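Local coordinates for copper homeostasis protein cutF (Escherichia coli, PDB 2Z4I), which takes part in copper homeostasis, activates the Cpx signalling pathway from the outer membrane and is required for efficient binding of stationary-phase cells to hydrophobic surfaces, at residues K77-L80 with E86-Y89; M127-M132 with G180-E185; P173-V178 with Q209-L214; F142-C145 with R150-V153. The protein carries 1 engineered substitution. All blocks are in the same frame, centred on the assembly; numbering follows the deposited sequence.

Overall arrangement
Interaction 1 belongs to the N-terminal beta-barrel, whereas interactions 2, 3 and 4 cluster in the C-terminal OB domain; the centres of interactions 1 and 2 lie about 58 Å apart, in keeping with two barrels joined by a flexible linker. Within the OB domain, interactions 2 and 4 are about 8 Å apart between centres, strand 127-135 being paired with strand 140-144. Interactions 2 and 3 share strand 174-185, which probably bonds to strand 127-135 through Gly131 O and Leu176 N. Interactions 3 and 4, about 12 Å apart between centres, are tied by the Cys145-Cys211 disulfide. Segment 127-132 also falls in a region that could contain a copper-binding motif.

Interaction 1 (K77-L80 with E86-Y89); sequences KLVL and EKSY
Leu80 and Ser88 form an antiparallel hydrogen-bonded pair. Leu80 N donates to Ser88 O at 2.9 Å, with an N-H...O angle of 158°, while the return bond from Ser88 N to Leu80 O is weak, bent to 130°. Ser88 OG adds a second weak bond to the same Leu80 O, over 3.3 Å; its chi1 of 38° sets the hydroxyl between the backbone N and the carbonyl carbon, back toward the neighbouring strand. CA-H...O contacts add to these, Lys87 CA on the same Leu80 O and Tyr89 CA on Leu78 O. Apolar contacts lie on the face that carries Val79 and Tyr89. These two side chains run side by side, and Val79 CG2 meets the edge of the Tyr89 ring at CD2, 4.0 Å away and near the ring plane. The other methyl, CG1, meets Lys87 CD, part of an extended aliphatic chain. On the reverse face Leu80 CB touches Ser88 OG, and both Leu78 and Leu80 pack on Trp71 and Tyr90. The segments belong to a beta hairpin, strands 77-82 and 87-93, within the up-and-down antiparallel meander of the N-terminal barrel, whose family belongs to the calycin clan.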
loop_
_atom_site.group_PDB
_atom_site.type_symbol
_atom_site.label_atom_id
_atom_site.label_comp_id
_atom_site.label_asym_id
_atom_site.label_seq_id
_atom_site.Cartn_x
_atom_site.Cartn_y
_atom_site.Cartn_z
ATOM N N LYS A 77 -9.722 11.205 31.972
ATOM C CA LYS A 77 -9.242 12.421 31.347
ATOM C C LYS A 77 -7.895 12.819 31.924
ATOM O O LYS A 77 -7.471 12.308 32.954
ATOM C CB LYS A 77 -10.249 13.556 31.549
ATOM C CG LYS A 77 -11.672 13.183 31.200
ATOM C CD LYS A 77 -11.825 12.812 29.740
ATOM C CE LYS A 77 -13.220 12.241 29.457
ATOM N NZ LYS A 77 -14.336 13.117 29.950
ATOM N N LEU A 78 -7.237 13.744 31.239
ATOM C CA LEU A 78 -5.933 14.248 31.633
ATOM C C LEU A 78 -5.871 15.681 31.115
ATOM O O LEU A 78 -6.141 15.944 29.946
ATOM C CB LEU A 78 -4.847 13.397 30.977
ATOM C CG LEU A 78 -3.395 13.602 31.393
ATOM C CD1 LEU A 78 -3.181 13.117 32.803
ATOM C CD2 LEU A 78 -2.495 12.831 30.448
ATOM N N VAL A 79 -5.530 16.613 31.986
ATOM C CA VAL A 79 -5.451 17.996 31.585
ATOM C C VAL A 79 -4.052 18.536 31.771
ATOM O O VAL A 79 -3.548 18.613 32.893
ATOM C CB VAL A 79 -6.401 18.845 32.403
ATOM C CG1 VAL A 79 -6.224 20.300 32.033
ATOM C CG2 VAL A 79 -7.823 18.393 32.167
ATOM N N LEU A 80 -3.422 18.913 30.669
ATOM C CA LEU A 80 -2.074 19.448 30.714
ATOM C C LEU A 80 -2.063 20.966 30.665
ATOM O O LEU A 80 -2.521 21.563 29.683
ATOM C CB LEU A 80 -1.258 18.912 29.542
ATOM C CG LEU A 80 -0.526 17.588 29.720
ATOM C CD1 LEU A 80 -1.378 16.607 30.483
ATOM C CD2 LEU A 80 -0.175 17.047 28.343
ATOM N N GLU A 86 -1.574 27.627 29.396
ATOM C CA GLU A 86 -2.358 27.141 28.270
ATOM C C GLU A 86 -2.681 25.667 28.467
ATOM O O GLU A 86 -1.784 24.852 28.615
ATOM C CB GLU A 86 -1.562 27.311 26.976
ATOM C CG GLU A 86 -0.963 28.711 26.774
ATOM C CD GLU A 86 -2.025 29.808 26.654
ATOM O OE1 GLU A 86 -2.477 30.103 25.520
ATOM O OE2 GLU A 86 -2.412 30.367 27.707
ATOM N N LYS A 87 -3.960 25.314 28.445
ATOM C CA LYS A 87 -4.359 23.920 28.639
ATOM C C LYS A 87 -4.589 23.094 27.355
ATOM O O LYS A 87 -4.766 23.636 26.261
ATOM C CB LYS A 87 -5.617 23.866 29.521
ATOM C CG LYS A 87 -5.437 24.496 30.893
ATOM C CD LYS A 87 -6.633 24.257 31.819
ATOM C CE LYS A 87 -6.304 24.728 33.261
ATOM N NZ LYS A 87 -7.303 24.324 34.323
ATOM N N SER A 88 -4.558 21.771 27.514
ATOM C CA SER A 88 -4.781 20.801 26.430
ATOM C C SER A 88 -5.339 19.537 27.104
ATOM O O SER A 88 -5.096 19.302 28.284
ATOM C CB SER A 88 -3.484 20.508 25.676
ATOM O OG SER A 88 -2.390 20.467 26.564
ATOM N N TYR A 89 -6.063 18.708 26.364
ATOM C CA TYR A 89 -6.700 17.575 27.007
ATOM C C TYR A 89 -6.534 16.234 26.366
ATOM O O TYR A 89 -6.529 16.123 25.148
ATOM C CB TYR A 89 -8.189 17.866 27.112
ATOM C CG TYR A 89 -8.490 19.333 27.324
ATOM C CD1 TYR A 89 -8.428 20.241 26.268
ATOM C CD2 TYR A 89 -8.799 19.819 28.591
ATOM C CE1 TYR A 89 -8.670 21.596 26.478
ATOM C CE2 TYR A 89 -9.040 21.167 28.806
ATOM C CZ TYR A 89 -8.979 22.043 27.754
ATOM O OH TYR A 89 -9.258 23.367 27.979
#

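Interaction 2 (M127-M132 with G180-E185); sequences MTLRGM and GHFTLE
Met127, present as selenomethionine, closes against Gly180 through both backbone and side chain. Its chi1 of 50° places CG between the backbone N and the carbonyl carbon, and CG lies over Gly180 O; beyond it the chain bends again at chi3, near SE. Two backbone bonds hold this antiparallel pair. Gly180 N donates to Met127 O over 2.9 Å, nearly in line with the carbonyl bond. Met127 N donates to Gly180 O over 3.0 Å but approaches from above the carbonyl plane, 36° out of it. The short strand segments lie at 94° to each other: 180-185 runs on past the end of the pairing, while Val178 and Leu176, before Gly180, continue the ladder with Leu129 and Gly131, as strongly coiled strands do in the small OB barrel. Leu129 points toward the second strand two residues on from Met127. With its CG anti to the carbonyl carbon, CD1 rests 3.8 Å from Gly180 O, while CD2 comes obliquely to Phe182 CZ, a looser contact of 4.5 Å. Phe182 leaves its strand with its ring end leading back toward Leu129, and that ring also makes an edge-to-face stack with Phe151, while Leu129 packs on Leu197 of strand 194-199.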
loop_
_atom_site.group_PDB
_atom_site.type_symbol
_atom_site.label_atom_id
_atom_site.label_comp_id
_atom_site.label_asym_id
_atom_site.label_seq_id
_atom_site.Cartn_x
_atom_site.Cartn_y
_atom_site.Cartn_z
HETATM N N MSE A 127 -0.302 -12.850 -11.869
HETATM C CA MSE A 127 -1.744 -12.744 -11.755
HETATM C C MSE A 127 -2.245 -13.826 -12.673
HETATM O O MSE A 127 -1.461 -14.375 -13.446
HETATM C CB MSE A 127 -2.221 -11.376 -12.220
HETATM C CG MSE A 127 -1.698 -10.968 -13.546
HETATM SE SE MSE A 127 -2.053 -9.113 -13.790
HETATM C CE MSE A 127 -0.936 -8.397 -12.458
ATOM N N THR A 128 -3.525 -14.164 -12.603
ATOM C CA THR A 128 -4.019 -15.216 -13.481
ATOM C C THR A 128 -4.677 -14.666 -14.714
ATOM O O THR A 128 -5.396 -13.671 -14.650
ATOM C CB THR A 128 -5.002 -16.128 -12.768
ATOM O OG1 THR A 128 -4.339 -16.756 -11.663
ATOM C CG2 THR A 128 -5.513 -17.186 -13.717
ATOM N N LEU A 129 -4.424 -15.312 -15.847
ATOM C CA LEU A 129 -5.008 -14.854 -17.092
ATOM C C LEU A 129 -5.673 -15.969 -17.881
ATOM O O LEU A 129 -5.219 -17.112 -17.890
ATOM C CB LEU A 129 -3.951 -14.165 -17.961
ATOM C CG LEU A 129 -3.243 -12.952 -17.358
ATOM C CD1 LEU A 129 -2.049 -13.424 -16.607
ATOM C CD2 LEU A 129 -2.804 -11.997 -18.441
ATOM N N ARG A 130 -6.763 -15.617 -18.543
ATOM C CA ARG A 130 -7.513 -16.554 -19.348
ATOM C C ARG A 130 -7.471 -15.971 -20.749
ATOM O O ARG A 130 -7.902 -14.838 -20.955
ATOM C CB ARG A 130 -8.959 -16.604 -18.855
ATOM C CG ARG A 130 -9.477 -17.990 -18.538
ATOM C CD ARG A 130 -8.819 -18.586 -17.294
ATOM N NE ARG A 130 -9.357 -18.011 -16.063
ATOM C CZ ARG A 130 -9.213 -18.546 -14.850
ATOM N NH1 ARG A 130 -8.536 -19.685 -14.690
ATOM N NH2 ARG A 130 -9.763 -17.946 -13.797
ATOM N N GLY A 131 -6.940 -16.708 -21.715
ATOM C CA GLY A 131 -6.905 -16.160 -23.055
ATOM C C GLY A 131 -6.731 -17.213 -24.122
ATOM O O GLY A 131 -6.519 -18.390 -23.806
HETATM N N MSE A 132 -6.839 -16.797 -25.383
HETATM C CA MSE A 132 -6.657 -17.713 -26.493
HETATM C C MSE A 132 -5.192 -17.630 -26.900
HETATM O O MSE A 132 -4.758 -16.637 -27.476
HETATM C CB MSE A 132 -7.557 -17.323 -27.671
HETATM C CG MSE A 132 -9.073 -17.418 -27.412
HETATM SE SE MSE A 132 -9.736 -19.126 -26.724
HETATM C CE MSE A 132 -9.079 -20.323 -28.079
ATOM N N GLY A 180 0.938 -15.057 -14.836
ATOM C CA GLY A 180 1.982 -14.305 -15.497
ATOM C C GLY A 180 1.947 -12.831 -15.175
ATOM O O GLY A 180 1.001 -12.348 -14.561
ATOM N N HIS A 181 2.989 -12.116 -15.577
ATOM C CA HIS A 181 3.070 -10.679 -15.342
ATOM C C HIS A 181 3.598 -10.019 -16.602
ATOM O O HIS A 181 4.164 -10.686 -17.467
ATOM C CB HIS A 181 4.012 -10.379 -14.174
ATOM C CG HIS A 181 5.372 -10.983 -14.330
ATOM N ND1 HIS A 181 5.618 -12.324 -14.124
ATOM C CD2 HIS A 181 6.553 -10.437 -14.704
ATOM C CE1 HIS A 181 6.892 -12.577 -14.366
ATOM N NE2 HIS A 181 7.481 -11.449 -14.718
ATOM N N PHE A 182 3.406 -8.713 -16.725
ATOM C CA PHE A 182 3.899 -8.023 -17.903
ATOM C C PHE A 182 5.305 -7.518 -17.689
ATOM O O PHE A 182 5.651 -7.059 -16.600
ATOM C CB PHE A 182 2.998 -6.853 -18.261
ATOM C CG PHE A 182 1.644 -7.268 -18.713
ATOM C CD1 PHE A 182 0.614 -7.428 -17.798
ATOM C CD2 PHE A 182 1.407 -7.544 -20.053
ATOM C CE1 PHE A 182 -0.630 -7.858 -18.210
ATOM C CE2 PHE A 182 0.165 -7.976 -20.476
ATOM C CZ PHE A 182 -0.859 -8.137 -19.554
ATOM N N THR A 183 6.123 -7.607 -18.727
ATOM C CA THR A 183 7.484 -7.132 -18.621
ATOM C C THR A 183 7.852 -6.435 -19.905
ATOM O O THR A 183 7.146 -6.562 -20.899
ATOM C CB THR A 183 8.439 -8.278 -18.398
ATOM O OG1 THR A 183 9.744 -7.760 -18.149
ATOM C CG2 THR A 183 8.491 -9.163 -19.615
ATOM N N LEU A 184 8.948 -5.692 -19.884
ATOM C CA LEU A 184 9.410 -4.986 -21.072
ATOM C C LEU A 184 10.455 -5.823 -21.773
ATOM O O LEU A 184 11.367 -6.344 -21.142
ATOM C CB LEU A 184 10.025 -3.634 -20.704
ATOM C CG LEU A 184 9.062 -2.561 -20.199
ATOM C CD1 LEU A 184 9.840 -1.363 -19.711
ATOM C CD2 LEU A 184 8.112 -2.167 -21.306
ATOM N N GLU A 185 10.317 -5.949 -23.085
ATOM C CA GLU A 185 11.264 -6.715 -23.869
ATOM C C GLU A 185 11.776 -5.830 -25.001
ATOM O O GLU A 185 11.510 -4.631 -25.021
ATOM C CB GLU A 185 10.586 -7.964 -24.423
ATOM C CG GLU A 185 11.552 -9.083 -24.756
ATOM C CD GLU A 185 10.852 -10.404 -25.003
ATOM O OE1 GLU A 185 10.000 -10.450 -25.925
ATOM O OE2 GLU A 185 11.153 -11.387 -24.278
#

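Interaction 3 (P173-V178 with Q209-L214); sequences PVLLSV and QDCSSL
Leu175 reaches from its strand into the loop 209-214 and carries the whole first segment's share of this contact. Its CG stands anti to the backbone N (chi1 -176°) and points at the loop, where its two methyls part, CD1 to Asp210 and Cys211 and CD2 to Gln209. CD1 lies over the backbone where Asp210 passes into Cys211, 4.0 Å from Cys211 N and 4.2 Å from Cys211 SG. CD2 comes 4.1 Å from Gln209 OE1, at the end of a chain bent at chi2, the two side chains running across each other at a slant. Nearer the strand, Leu175 CB faces Gln209 O at 3.9 Å. Asp210 turns its CB away from the strand, and its carbonyl instead receives a 2.6 Å hydrogen bond from Ser213 OG, with the donor tilted 15° from the carbonyl plane. A weak bond from Ser213 N to Asp210 OD1 joins the same turn. Leu175 also packs on Tyr206, Met132 and Cys145, and Cys145 forms the disulfide with Cys211 that ties this C-terminal loop to the OB barrel. No hydrogen bond joins the two segments, so their direct contact is by van der Waals packing of one buried leucine, while the loop is braced within itself by the two Ser213-Asp210 bonds, one of them weak, and held covalently by the disulfide.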
loop_
_atom_site.group_PDB
_atom_site.type_symbol
_atom_site.label_atom_id
_atom_site.label_comp_id
_atom_site.label_asym_id
_atom_site.label_seq_id
_atom_site.Cartn_x
_atom_site.Cartn_y
_atom_site.Cartn_z
ATOM N N PRO A 173 -5.798 -21.436 -32.322
ATOM C CA PRO A 173 -5.448 -20.966 -30.979
ATOM C C PRO A 173 -6.232 -21.734 -29.915
ATOM O O PRO A 173 -7.421 -21.997 -30.079
ATOM C CB PRO A 173 -5.806 -19.482 -31.030
ATOM C CG PRO A 173 -6.901 -19.431 -32.029
ATOM C CD PRO A 173 -6.412 -20.352 -33.105
ATOM N N VAL A 174 -5.559 -22.095 -28.833
ATOM C CA VAL A 174 -6.182 -22.849 -27.760
ATOM C C VAL A 174 -6.347 -22.013 -26.496
ATOM O O VAL A 174 -5.457 -21.234 -26.128
ATOM C CB VAL A 174 -5.339 -24.083 -27.419
ATOM C CG1 VAL A 174 -5.987 -24.872 -26.325
ATOM C CG2 VAL A 174 -5.156 -24.927 -28.646
ATOM N N LEU A 175 -7.487 -22.174 -25.828
ATOM C CA LEU A 175 -7.739 -21.429 -24.601
ATOM C C LEU A 175 -6.647 -21.843 -23.636
ATOM O O LEU A 175 -6.280 -23.014 -23.588
ATOM C CB LEU A 175 -9.109 -21.777 -24.006
ATOM C CG LEU A 175 -9.473 -20.953 -22.756
ATOM C CD1 LEU A 175 -9.914 -19.563 -23.194
ATOM C CD2 LEU A 175 -10.572 -21.640 -21.954
ATOM N N LEU A 176 -6.134 -20.891 -22.865
ATOM C CA LEU A 176 -5.060 -21.186 -21.926
ATOM C C LEU A 176 -5.278 -20.396 -20.662
ATOM O O LEU A 176 -5.709 -19.245 -20.711
ATOM C CB LEU A 176 -3.710 -20.795 -22.551
ATOM C CG LEU A 176 -2.335 -21.126 -21.941
ATOM C CD1 LEU A 176 -1.566 -19.833 -21.697
ATOM C CD2 LEU A 176 -2.476 -21.933 -20.661
ATOM N N SER A 177 -4.996 -21.023 -19.528
ATOM C CA SER A 177 -5.110 -20.373 -18.229
ATOM C C SER A 177 -3.719 -20.409 -17.610
ATOM O O SER A 177 -3.232 -21.470 -17.227
ATOM C CB SER A 177 -6.074 -21.135 -17.328
ATOM O OG SER A 177 -6.033 -20.618 -16.011
ATOM N N VAL A 178 -3.065 -19.261 -17.506
ATOM C CA VAL A 178 -1.724 -19.259 -16.950
ATOM C C VAL A 178 -1.514 -18.079 -16.034
ATOM O O VAL A 178 -2.230 -17.079 -16.132
ATOM C CB VAL A 178 -0.669 -19.192 -18.080
ATOM C CG1 VAL A 178 -0.777 -17.864 -18.796
ATOM C CG2 VAL A 178 0.726 -19.382 -17.517
ATOM N N GLN A 209 -12.744 -25.901 -25.609
ATOM C CA GLN A 209 -13.386 -24.649 -25.210
ATOM C C GLN A 209 -12.834 -23.370 -25.819
ATOM O O GLN A 209 -11.770 -23.355 -26.439
ATOM C CB GLN A 209 -13.316 -24.501 -23.698
ATOM C CG GLN A 209 -13.557 -25.770 -22.935
ATOM C CD GLN A 209 -12.750 -25.814 -21.660
ATOM O OE1 GLN A 209 -12.774 -24.876 -20.860
ATOM N NE2 GLN A 209 -12.022 -26.908 -21.460
ATOM N N ASP A 210 -13.588 -22.293 -25.608
ATOM C CA ASP A 210 -13.230 -20.955 -26.061
ATOM C C ASP A 210 -13.617 -20.044 -24.889
ATOM O O ASP A 210 -14.110 -20.530 -23.873
ATOM C CB ASP A 210 -13.994 -20.587 -27.337
ATOM C CG ASP A 210 -15.335 -19.954 -27.055
ATOM O OD1 ASP A 210 -16.042 -20.433 -26.141
ATOM O OD2 ASP A 210 -15.684 -18.982 -27.757
ATOM N N CYS A 211 -13.412 -18.739 -25.017
ATOM C CA CYS A 211 -13.706 -17.831 -23.911
ATOM C C CYS A 211 -15.102 -17.889 -23.291
ATOM O O CYS A 211 -15.238 -17.826 -22.066
ATOM C CB CYS A 211 -13.402 -16.391 -24.320
ATOM S SG CYS A 211 -11.629 -16.006 -24.550
ATOM N N SER A 212 -16.132 -18.001 -24.129
ATOM C CA SER A 212 -17.521 -18.047 -23.657
ATOM C C SER A 212 -17.803 -19.170 -22.660
ATOM O O SER A 212 -18.378 -18.942 -21.597
ATOM C CB SER A 212 -18.474 -18.195 -24.846
ATOM O OG SER A 212 -18.250 -17.185 -25.815
ATOM N N SER A 213 -17.391 -20.380 -23.021
ATOM C CA SER A 213 -17.603 -21.567 -22.197
ATOM C C SER A 213 -17.192 -21.437 -20.731
ATOM O O SER A 213 -16.590 -20.450 -20.323
ATOM C CB SER A 213 -16.881 -22.768 -22.825
ATOM O OG SER A 213 -15.490 -22.529 -22.971
ATOM N N LEU A 214 -17.539 -22.457 -19.951
ATOM C CA LEU A 214 -17.224 -22.517 -18.527
ATOM C C LEU A 214 -17.263 -23.984 -18.065
ATOM O O LEU A 214 -17.737 -24.841 -18.843
ATOM C CB LEU A 214 -18.242 -21.698 -17.720
ATOM C CG LEU A 214 -18.448 -20.204 -18.016
ATOM C CD1 LEU A 214 -19.626 -19.697 -17.191
ATOM C CD2 LEU A 214 -17.178 -19.400 -17.702
#

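Interaction 4 (F142-C145 with R150-V153)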
loop_
_atom_site.group_PDB
_atom_site.type_symbol
_atom_site.label_atom_id
_atom_site.label_comp_id
_atom_site.label_asym_id
_atom_site.label_seq_id
_atom_site.Cartn_x
_atom_site.Cartn_y
_atom_site.Cartn_z
ATOM N N PHE A 142 -1.314 -13.981 -27.203
ATOM C CA PHE A 142 -2.325 -14.381 -26.234
ATOM C C PHE A 142 -3.440 -13.357 -26.276
ATOM O O PHE A 142 -3.268 -12.216 -25.833
ATOM C CB PHE A 142 -1.680 -14.424 -24.842
ATOM C CG PHE A 142 -2.614 -14.792 -23.714
ATOM C CD1 PHE A 142 -3.405 -13.833 -23.105
ATOM C CD2 PHE A 142 -2.612 -16.077 -23.189
ATOM C CE1 PHE A 142 -4.174 -14.139 -21.981
ATOM C CE2 PHE A 142 -3.381 -16.396 -22.064
ATOM C CZ PHE A 142 -4.161 -15.425 -21.457
ATOM N N THR A 143 -4.569 -13.746 -26.859
ATOM C CA THR A 143 -5.712 -12.846 -26.909
ATOM C C THR A 143 -6.451 -13.080 -25.593
ATOM O O THR A 143 -6.988 -14.163 -25.345
ATOM C CB THR A 143 -6.616 -13.153 -28.102
ATOM O OG1 THR A 143 -5.884 -12.935 -29.317
ATOM C CG2 THR A 143 -7.831 -12.239 -28.076
ATOM N N ASP A 144 -6.435 -12.059 -24.744
ATOM C CA ASP A 144 -7.029 -12.137 -23.421
ATOM C C ASP A 144 -8.545 -12.094 -23.382
ATOM O O ASP A 144 -9.159 -11.120 -23.809
ATOM C CB ASP A 144 -6.437 -11.030 -22.552
ATOM C CG ASP A 144 -7.112 -10.924 -21.211
ATOM O OD1 ASP A 144 -8.075 -10.135 -21.106
ATOM O OD2 ASP A 144 -6.692 -11.632 -20.271
ATOM N N CYS A 145 -9.141 -13.161 -22.855
ATOM C CA CYS A 145 -10.592 -13.270 -22.757
ATOM C C CYS A 145 -11.208 -12.039 -22.111
ATOM O O CYS A 145 -12.192 -11.497 -22.606
ATOM C CB CYS A 145 -11.002 -14.503 -21.936
ATOM S SG CYS A 145 -10.786 -16.156 -22.704
ATOM N N ARG A 150 -4.835 -8.266 -27.284
ATOM C CA ARG A 150 -3.936 -9.387 -27.506
ATOM C C ARG A 150 -2.459 -9.014 -27.364
ATOM O O ARG A 150 -1.931 -8.223 -28.149
ATOM C CB ARG A 150 -4.219 -9.983 -28.888
ATOM C CG ARG A 150 -3.393 -11.190 -29.244
ATOM C CD ARG A 150 -2.393 -10.816 -30.308
ATOM N NE ARG A 150 -3.043 -10.556 -31.586
ATOM C CZ ARG A 150 -2.476 -9.891 -32.588
ATOM N NH1 ARG A 150 -1.244 -9.411 -32.458
ATOM N NH2 ARG A 150 -3.138 -9.715 -33.727
ATOM N N PHE A 151 -1.799 -9.593 -26.360
ATOM C CA PHE A 151 -0.386 -9.323 -26.111
ATOM C C PHE A 151 0.526 -10.443 -26.568
ATOM O O PHE A 151 0.067 -11.543 -26.886
ATOM C CB PHE A 151 -0.128 -9.097 -24.626
ATOM C CG PHE A 151 -1.362 -8.915 -23.820
ATOM C CD1 PHE A 151 -2.024 -10.010 -23.293
ATOM C CD2 PHE A 151 -1.857 -7.637 -23.568
ATOM C CE1 PHE A 151 -3.170 -9.844 -22.513
ATOM C CE2 PHE A 151 -3.012 -7.448 -22.785
ATOM C CZ PHE A 151 -3.671 -8.561 -22.254
HETATM N N MSE A 152 1.825 -10.152 -26.598
HETATM C CA MSE A 152 2.822 -11.145 -26.973
HETATM C C MSE A 152 3.237 -11.927 -25.727
HETATM O O MSE A 152 3.303 -11.373 -24.627
HETATM C CB MSE A 152 4.046 -10.472 -27.559
HETATM C CG MSE A 152 3.884 -9.997 -28.975
HETATM SE SE MSE A 152 5.392 -8.881 -29.405
HETATM C CE MSE A 152 4.521 -7.180 -29.107
ATOM N N VAL A 153 3.525 -13.208 -25.895
ATOM C CA VAL A 153 3.910 -14.030 -24.764
ATOM C C VAL A 153 5.372 -14.426 -24.896
ATOM O O VAL A 153 5.775 -15.015 -25.892
ATOM C CB VAL A 153 3.006 -15.287 -24.683
ATOM C CG1 VAL A 153 3.331 -16.095 -23.454
ATOM C CG2 VAL A 153 1.557 -14.863 -24.659
#
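Phe142 and Phe151 pair across the two strands as an antiparallel hydrogen-bonded couple. Phe142 N donates to Phe151 O over 2.8 Å, with a C=O...N angle of 169°. The reverse bond, from Phe151 N to Phe142 O, spans 3.1 Å and comes in tilted 34° from the carbonyl plane. Arg150 CA adds a CA-H...O contact to the same Phe142 O.

The two phenylalanine side chains run alongside each other in the same direction, and Phe142 CD1 sits 4.0 Å from Phe151 CE1. The same CE1 meets Asp144 CB at 3.5 Å, obliquely to the ring. Phe142 CB packs against Val153 CG2, the branch beside the valine's backbone N. The reverse face carries Thr143 and Arg150, whose side chains slant across each other, with OG1 against the aliphatic CB and CG; the arginine then bends at chi2 and chi3 and its end leads away.

Further out, Asp144 OD1 accepts a hydrogen bond from Thr147 N, holding the carboxylate to the turn of the hairpin. Phe142 packs on Leu129 and Leu176 in the barrel interior, while Phe151 touches Lys195 of strand 194-199. Cys145, the residue after the strand, bonds through its backbone to Arg130. The hairpin thus combines two backbone hydrogen bonds with an aromatic and aliphatic face turned to the OB barrel, whereas the Thr143-Arg150 face is more polar: the arginine bends away, yet Thr143 OG1 still sits at the edge of its guanidinium, near the plane.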